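PDB 3DX5: 3-dehydroshikimate dehydratase from Bacillus anthracis, which catalyses the manganese-dependent dehydration of 3-dehydroshikimate to 3,4-dihydroxybenzoate, the catechol building block of the siderophore petrobactin. Local coordinates for residues 24-37 / 59-71. Residues are numbered along the deposited sequence; the frame is centred on the assembly and turned at random. Where two conformers were deposited one is given.
Sequences AYENGFEGIELWGT and DKTLEITMISDYL. With DHB (3,4-dihydroxybenzoic acid), chain D.
Tyr70 OH is gripped from two directions: Trp35 NE1 donates to it over 2.8 Å (162° at the hydrogen), and it donates to O1 of the bound 3,4-dihydroxybenzoic acid at 2.5 Å. The hydroxyl lies near the indole plane, the five-membered ring of Trp35 and the Tyr70 ring meet rim to rim with their planes at 76°, and the two bonds together probably hold the phenol against the ligand. Trp35 closes strand 31-35 and Tyr70 lies in the loop just after strand 64-68, neighbouring parallel strands of the xylose isomerase-like TIM barrel whose C-terminal ends face the active site, as in other TIM barrels. Main-chain bonds pair the strands from Ile32 N to Glu63 O (2.8 Å) through to Gly36 N and Ser68 O (2.9 Å). On one face Ser68 OG donates to Glu33 OE2 at 2.7 Å, on the anti side, 31° out of the carboxylate plane. Glu33 reaches it with CG anti to the backbone N and an extended chain; Ser251 OG bonds OE1 and His198, a manganese ligand, also bonds OE2, so this second-shell carboxylate probably orients the imidazole. On the other face Ile64 CD1 meets Ile32 CB at 4.0 Å and Ile64 CG2 touches Leu34 CB. At the far end Lys60 lies across Tyr25, its CG 3.8 Å above the ring centroid in a CH-pi contact, while a water 2.6 Å from Phe29 O also bonds Lys60 O.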
loop_
_atom_site.group_PDB
_atom_site.type_symbol
_atom_site.label_atom_id
_atom_site.label_comp_id
_atom_site.label_asym_id
_atom_site.label_seq_id
_atom_site.Cartn_x
_atom_site.Cartn_y
_atom_site.Cartn_z
ATOM N N ALA A 24 -15.264 -7.792 -11.931
ATOM C CA ALA A 24 -16.466 -7.682 -11.112
ATOM C C ALA A 24 -17.677 -8.194 -11.877
ATOM O O ALA A 24 -18.509 -8.916 -11.332
ATOM C CB ALA A 24 -16.700 -6.232 -10.625
ATOM N N TYR A 25 -17.760 -7.812 -13.146
ATOM C CA TYR A 25 -18.917 -8.106 -13.963
ATOM C C TYR A 25 -19.023 -9.617 -14.226
ATOM O O TYR A 25 -20.061 -10.231 -14.036
ATOM C CB TYR A 25 -18.799 -7.319 -15.274
ATOM C CG TYR A 25 -19.793 -7.651 -16.359
ATOM C CD1 TYR A 25 -21.166 -7.711 -16.093
ATOM C CD2 TYR A 25 -19.352 -7.883 -17.670
ATOM C CE1 TYR A 25 -22.090 -8.016 -17.125
ATOM C CE2 TYR A 25 -20.257 -8.176 -18.698
ATOM C CZ TYR A 25 -21.619 -8.246 -18.405
ATOM O OH TYR A 25 -22.505 -8.531 -19.411
ATOM N N GLU A 26 -17.922 -10.229 -14.611
ATOM C CA GLU A 26 -18.004 -11.631 -14.989
ATOM C C GLU A 26 -18.222 -12.555 -13.781
ATOM O O GLU A 26 -18.647 -13.689 -13.957
ATOM C CB GLU A 26 -16.801 -12.031 -15.856
ATOM C CG GLU A 26 -15.503 -12.062 -15.139
ATOM C CD GLU A 26 -14.278 -12.055 -16.105
ATOM O OE1 GLU A 26 -13.152 -12.295 -15.599
ATOM O OE2 GLU A 26 -14.436 -11.792 -17.331
ATOM N N ASN A 27 -17.947 -12.059 -12.567
ATOM C CA ASN A 27 -18.164 -12.847 -11.361
ATOM C C ASN A 27 -19.467 -12.545 -10.607
ATOM O O ASN A 27 -19.651 -13.057 -9.515
ATOM C CB ASN A 27 -16.932 -12.765 -10.430
ATOM C CG ASN A 27 -15.762 -13.575 -10.976
ATOM O OD1 ASN A 27 -15.733 -14.797 -10.854
ATOM N ND2 ASN A 27 -14.836 -12.906 -11.643
ATOM N N GLY A 28 -20.362 -11.727 -11.170
ATOM C CA GLY A 28 -21.681 -11.530 -10.544
ATOM C C GLY A 28 -21.716 -10.523 -9.389
ATOM O O GLY A 28 -22.715 -10.425 -8.689
ATOM N N PHE A 29 -20.643 -9.762 -9.170
ATOM C CA PHE A 29 -20.736 -8.627 -8.246
ATOM C C PHE A 29 -21.691 -7.589 -8.817
ATOM O O PHE A 29 -21.801 -7.428 -10.038
ATOM C CB PHE A 29 -19.392 -7.970 -8.031
ATOM C CG PHE A 29 -18.428 -8.818 -7.277
ATOM C CD1 PHE A 29 -18.446 -8.838 -5.875
ATOM C CD2 PHE A 29 -17.552 -9.650 -7.955
ATOM C CE1 PHE A 29 -17.545 -9.640 -5.163
ATOM C CE2 PHE A 29 -16.649 -10.439 -7.264
ATOM C CZ PHE A 29 -16.632 -10.425 -5.854
ATOM N N GLU A 30 -22.375 -6.867 -7.948
ATOM C CA GLU A 30 -23.215 -5.779 -8.431
ATOM C C GLU A 30 -22.715 -4.416 -8.027
ATOM O O GLU A 30 -23.342 -3.386 -8.330
ATOM C CB GLU A 30 -24.645 -5.983 -7.956
ATOM C CG GLU A 30 -25.332 -7.057 -8.776
ATOM C CD GLU A 30 -26.699 -7.365 -8.219
ATOM O OE1 GLU A 30 -27.559 -6.474 -8.153
ATOM O OE2 GLU A 30 -26.889 -8.497 -7.792
ATOM N N GLY A 31 -21.576 -4.390 -7.348
ATOM C CA GLY A 31 -21.032 -3.122 -6.921
ATOM C C GLY A 31 -19.523 -3.173 -6.799
ATOM O O GLY A 31 -18.917 -4.273 -6.707
ATOM N N ILE A 32 -18.921 -1.986 -6.837
ATOM C CA ILE A 32 -17.488 -1.829 -6.550
ATOM C C ILE A 32 -17.358 -0.769 -5.451
ATOM O O ILE A 32 -17.915 0.325 -5.569
ATOM C CB ILE A 32 -16.707 -1.430 -7.819
ATOM C CG1 ILE A 32 -16.713 -2.614 -8.806
ATOM C CG2 ILE A 32 -15.262 -0.996 -7.451
ATOM C CD1 ILE A 32 -16.284 -2.198 -10.224
ATOM N N GLU A 33 -16.633 -1.106 -4.391
ATOM C CA GLU A 33 -16.333 -0.157 -3.331
ATOM C C GLU A 33 -14.939 0.339 -3.665
ATOM O O GLU A 33 -13.927 -0.430 -3.645
ATOM C CB GLU A 33 -16.392 -0.843 -1.944
ATOM C CG GLU A 33 -15.753 0.011 -0.805
ATOM C CD GLU A 33 -15.788 -0.696 0.562
ATOM O OE1 GLU A 33 -16.538 -1.701 0.722
ATOM O OE2 GLU A 33 -15.053 -0.259 1.491
ATOM N N LEU A 34 -14.874 1.624 -4.004
ATOM C CA LEU A 34 -13.676 2.191 -4.581
ATOM C C LEU A 34 -12.854 2.843 -3.486
ATOM O O LEU A 34 -13.346 3.770 -2.818
ATOM C CB LEU A 34 -14.057 3.241 -5.631
ATOM C CG LEU A 34 -12.985 3.809 -6.546
ATOM C CD1 LEU A 34 -12.139 2.798 -7.243
ATOM C CD2 LEU A 34 -13.758 4.641 -7.589
ATOM N N TRP A 35 -11.604 2.407 -3.332
ATOM C CA TRP A 35 -10.689 3.022 -2.364
ATOM C C TRP A 35 -10.447 4.492 -2.777
ATOM O O TRP A 35 -10.300 4.778 -3.973
ATOM C CB TRP A 35 -9.378 2.250 -2.440
ATOM C CG TRP A 35 -8.489 2.309 -1.233
ATOM C CD1 TRP A 35 -8.823 2.665 0.070
ATOM C CD2 TRP A 35 -7.099 1.944 -1.211
ATOM N NE1 TRP A 35 -7.698 2.543 0.886
ATOM C CE2 TRP A 35 -6.638 2.107 0.120
ATOM C CE3 TRP A 35 -6.202 1.483 -2.199
ATOM C CZ2 TRP A 35 -5.302 1.834 0.486
ATOM C CZ3 TRP A 35 -4.875 1.219 -1.835
ATOM C CH2 TRP A 35 -4.444 1.397 -0.504
ATOM N N GLY A 36 -10.442 5.412 -1.811
ATOM C CA GLY A 36 -10.371 6.830 -2.090
ATOM C C GLY A 36 -9.158 7.227 -2.913
ATOM O O GLY A 36 -9.275 8.048 -3.846
ATOM N N THR A 37 -7.987 6.633 -2.622
ATOM C CA THR A 37 -6.796 6.986 -3.396
ATOM C C THR A 37 -6.896 6.532 -4.861
ATOM O O THR A 37 -6.387 7.216 -5.773
ATOM C CB THR A 37 -5.481 6.446 -2.746
ATOM O OG1 THR A 37 -4.386 6.969 -3.489
ATOM C CG2 THR A 37 -5.430 4.870 -2.785
ATOM N N ASP A 59 -25.101 -0.953 -17.586
ATOM C CA ASP A 59 -25.333 -2.074 -18.520
ATOM C C ASP A 59 -24.819 -3.406 -17.996
ATOM O O ASP A 59 -25.220 -4.455 -18.479
ATOM C CB ASP A 59 -24.588 -1.840 -19.841
ATOM C CG ASP A 59 -25.256 -0.812 -20.727
ATOM O OD1 ASP A 59 -26.474 -0.541 -20.549
ATOM O OD2 ASP A 59 -24.544 -0.278 -21.620
ATOM N N LYS A 60 -23.877 -3.345 -17.060
ATOM C CA LYS A 60 -23.255 -4.523 -16.485
ATOM C C LYS A 60 -23.831 -4.822 -15.082
ATOM O O LYS A 60 -23.272 -5.652 -14.351
ATOM C CB LYS A 60 -21.744 -4.291 -16.376
ATOM C CG LYS A 60 -20.976 -4.153 -17.692
ATOM C CD LYS A 60 -19.501 -3.916 -17.335
ATOM C CE LYS A 60 -18.620 -3.767 -18.584
ATOM N NZ LYS A 60 -18.764 -2.463 -19.225
ATOM N N THR A 61 -24.923 -4.133 -14.721
ATOM C CA THR A 61 -25.537 -4.179 -13.395
ATOM C C THR A 61 -24.483 -3.919 -12.323
ATOM O O THR A 61 -24.418 -4.632 -11.336
ATOM C CB THR A 61 -26.291 -5.536 -13.117
ATOM O OG1 THR A 61 -27.002 -5.942 -14.296
ATOM C CG2 THR A 61 -27.296 -5.392 -11.978
ATOM N N LEU A 62 -23.643 -2.912 -12.553
ATOM C CA LEU A 62 -22.600 -2.508 -11.616
ATOM C C LEU A 62 -22.830 -1.053 -11.217
ATOM O O LEU A 62 -23.467 -0.326 -11.939
ATOM C CB LEU A 62 -21.194 -2.653 -12.237
ATOM C CG LEU A 62 -20.633 -4.073 -12.238
ATOM C CD1 LEU A 62 -19.357 -4.121 -13.084
ATOM C CD2 LEU A 62 -20.381 -4.530 -10.776
ATOM N N GLU A 63 -22.306 -0.655 -10.067
ATOM C CA GLU A 63 -22.333 0.712 -9.632
ATOM C C GLU A 63 -21.167 0.866 -8.647
ATOM O O GLU A 63 -20.590 -0.123 -8.193
ATOM C CB GLU A 63 -23.667 1.040 -8.938
ATOM C CG GLU A 63 -23.862 0.308 -7.593
ATOM C CD GLU A 63 -25.302 0.446 -7.072
ATOM O OE1 GLU A 63 -25.568 1.396 -6.278
ATOM O OE2 GLU A 63 -26.164 -0.392 -7.471
ATOM N N ILE A 64 -20.815 2.095 -8.329
ATOM C CA ILE A 64 -19.837 2.347 -7.271
ATOM C C ILE A 64 -20.640 2.454 -5.972
ATOM O O ILE A 64 -21.536 3.296 -5.863
ATOM C CB ILE A 64 -19.006 3.624 -7.570
ATOM C CG1 ILE A 64 -18.312 3.498 -8.948
ATOM C CG2 ILE A 64 -18.036 3.957 -6.393
ATOM C CD1 ILE A 64 -17.343 2.279 -9.072
ATOM N N THR A 65 -20.365 1.586 -5.008
ATOM C CA THR A 65 -21.212 1.510 -3.798
ATOM C C THR A 65 -20.869 2.589 -2.760
ATOM O O THR A 65 -21.725 2.990 -1.939
ATOM C CB THR A 65 -21.159 0.090 -3.100
ATOM O OG1 THR A 65 -19.897 -0.090 -2.428
ATOM C CG2 THR A 65 -21.305 -1.030 -4.105
HETATM N N MSE A 66 -19.620 3.046 -2.798
HETATM C CA MSE A 66 -19.048 3.854 -1.732
HETATM C C MSE A 66 -17.621 4.176 -2.122
HETATM O O MSE A 66 -16.967 3.384 -2.817
HETATM C CB MSE A 66 -19.053 3.050 -0.420
HETATM C CG MSE A 66 -18.471 3.783 0.819
HETATM SE SE MSE A 66 -19.097 2.914 2.495
HETATM C CE MSE A 66 -18.138 1.214 2.343
ATOM N N ILE A 67 -17.130 5.321 -1.663
ATOM C CA ILE A 67 -15.701 5.591 -1.707
ATOM C C ILE A 67 -15.168 5.476 -0.285
ATOM O O ILE A 67 -15.708 6.119 0.641
ATOM C CB ILE A 67 -15.430 6.987 -2.277
ATOM C CG1 ILE A 67 -15.858 6.982 -3.768
ATOM C CG2 ILE A 67 -13.964 7.332 -2.107
ATOM C CD1 ILE A 67 -16.040 8.359 -4.351
ATOM N N SER A 68 -14.111 4.690 -0.105
ATOM C CA SER A 68 -13.624 4.401 1.233
ATOM C C SER A 68 -12.282 5.067 1.511
ATOM O O SER A 68 -11.276 4.795 0.848
ATOM C CB SER A 68 -13.602 2.890 1.467
ATOM O OG SER A 68 -14.884 2.372 1.148
ATOM N N ASP A 69 -12.283 5.970 2.483
ATOM C CA ASP A 69 -11.138 6.807 2.707
ATOM C C ASP A 69 -10.878 6.950 4.199
ATOM O O ASP A 69 -11.246 6.058 4.969
ATOM C CB ASP A 69 -11.333 8.150 1.988
ATOM C CG ASP A 69 -9.997 8.740 1.489
ATOM O OD1 ASP A 69 -9.906 9.080 0.286
ATOM O OD2 ASP A 69 -9.034 8.866 2.301
ATOM N N TYR A 70 -10.230 8.043 4.597
ATOM C CA TYR A 70 -9.699 8.228 5.952
ATOM C C TYR A 70 -9.741 9.724 6.161
ATOM O O TYR A 70 -9.066 10.460 5.452
ATOM C CB TYR A 70 -8.216 7.733 6.045
ATOM C CG TYR A 70 -7.995 6.346 5.424
ATOM C CD1 TYR A 70 -8.102 5.178 6.208
ATOM C CD2 TYR A 70 -7.718 6.198 4.039
ATOM C CE1 TYR A 70 -7.940 3.899 5.628
ATOM C CE2 TYR A 70 -7.597 4.939 3.466
ATOM C CZ TYR A 70 -7.698 3.797 4.262
ATOM O OH TYR A 70 -7.545 2.538 3.687
ATOM N N LEU A 71 -10.556 10.203 7.083
ATOM C CA LEU A 71 -10.571 11.644 7.342
ATOM C C LEU A 71 -9.941 11.920 8.695
ATOM O O LEU A 71 -10.363 11.377 9.691
ATOM C CB LEU A 71 -11.989 12.197 7.274
ATOM C CG LEU A 71 -12.679 11.973 5.928
ATOM C CD1 LEU A 71 -14.186 12.289 6.040
ATOM C CD2 LEU A 71 -11.970 12.838 4.836
HETATM C C1 DHB D . -8.923 -1.215 6.456
HETATM C C2 DHB D . -10.153 -1.815 6.709
HETATM C C3 DHB D . -10.243 -2.908 7.576
HETATM O O3 DHB D . -11.417 -3.549 7.878
HETATM C C4 DHB D . -9.021 -3.381 8.231
HETATM O O4 DHB D . -9.149 -4.434 9.069
HETATM C C5 DHB D . -7.801 -2.754 7.994
HETATM C C6 DHB D . -7.768 -1.671 7.097
HETATM C C DHB D . -8.860 -0.043 5.491
HETATM O O1 DHB D . -7.822 0.577 5.240
HETATM O O2 DHB D . -9.966 0.337 4.854
HETATM O O HOH W 1 -22.981 -7.629 -12.356
HETATM O O HOH W 2 -25.738 -2.497 -9.066
#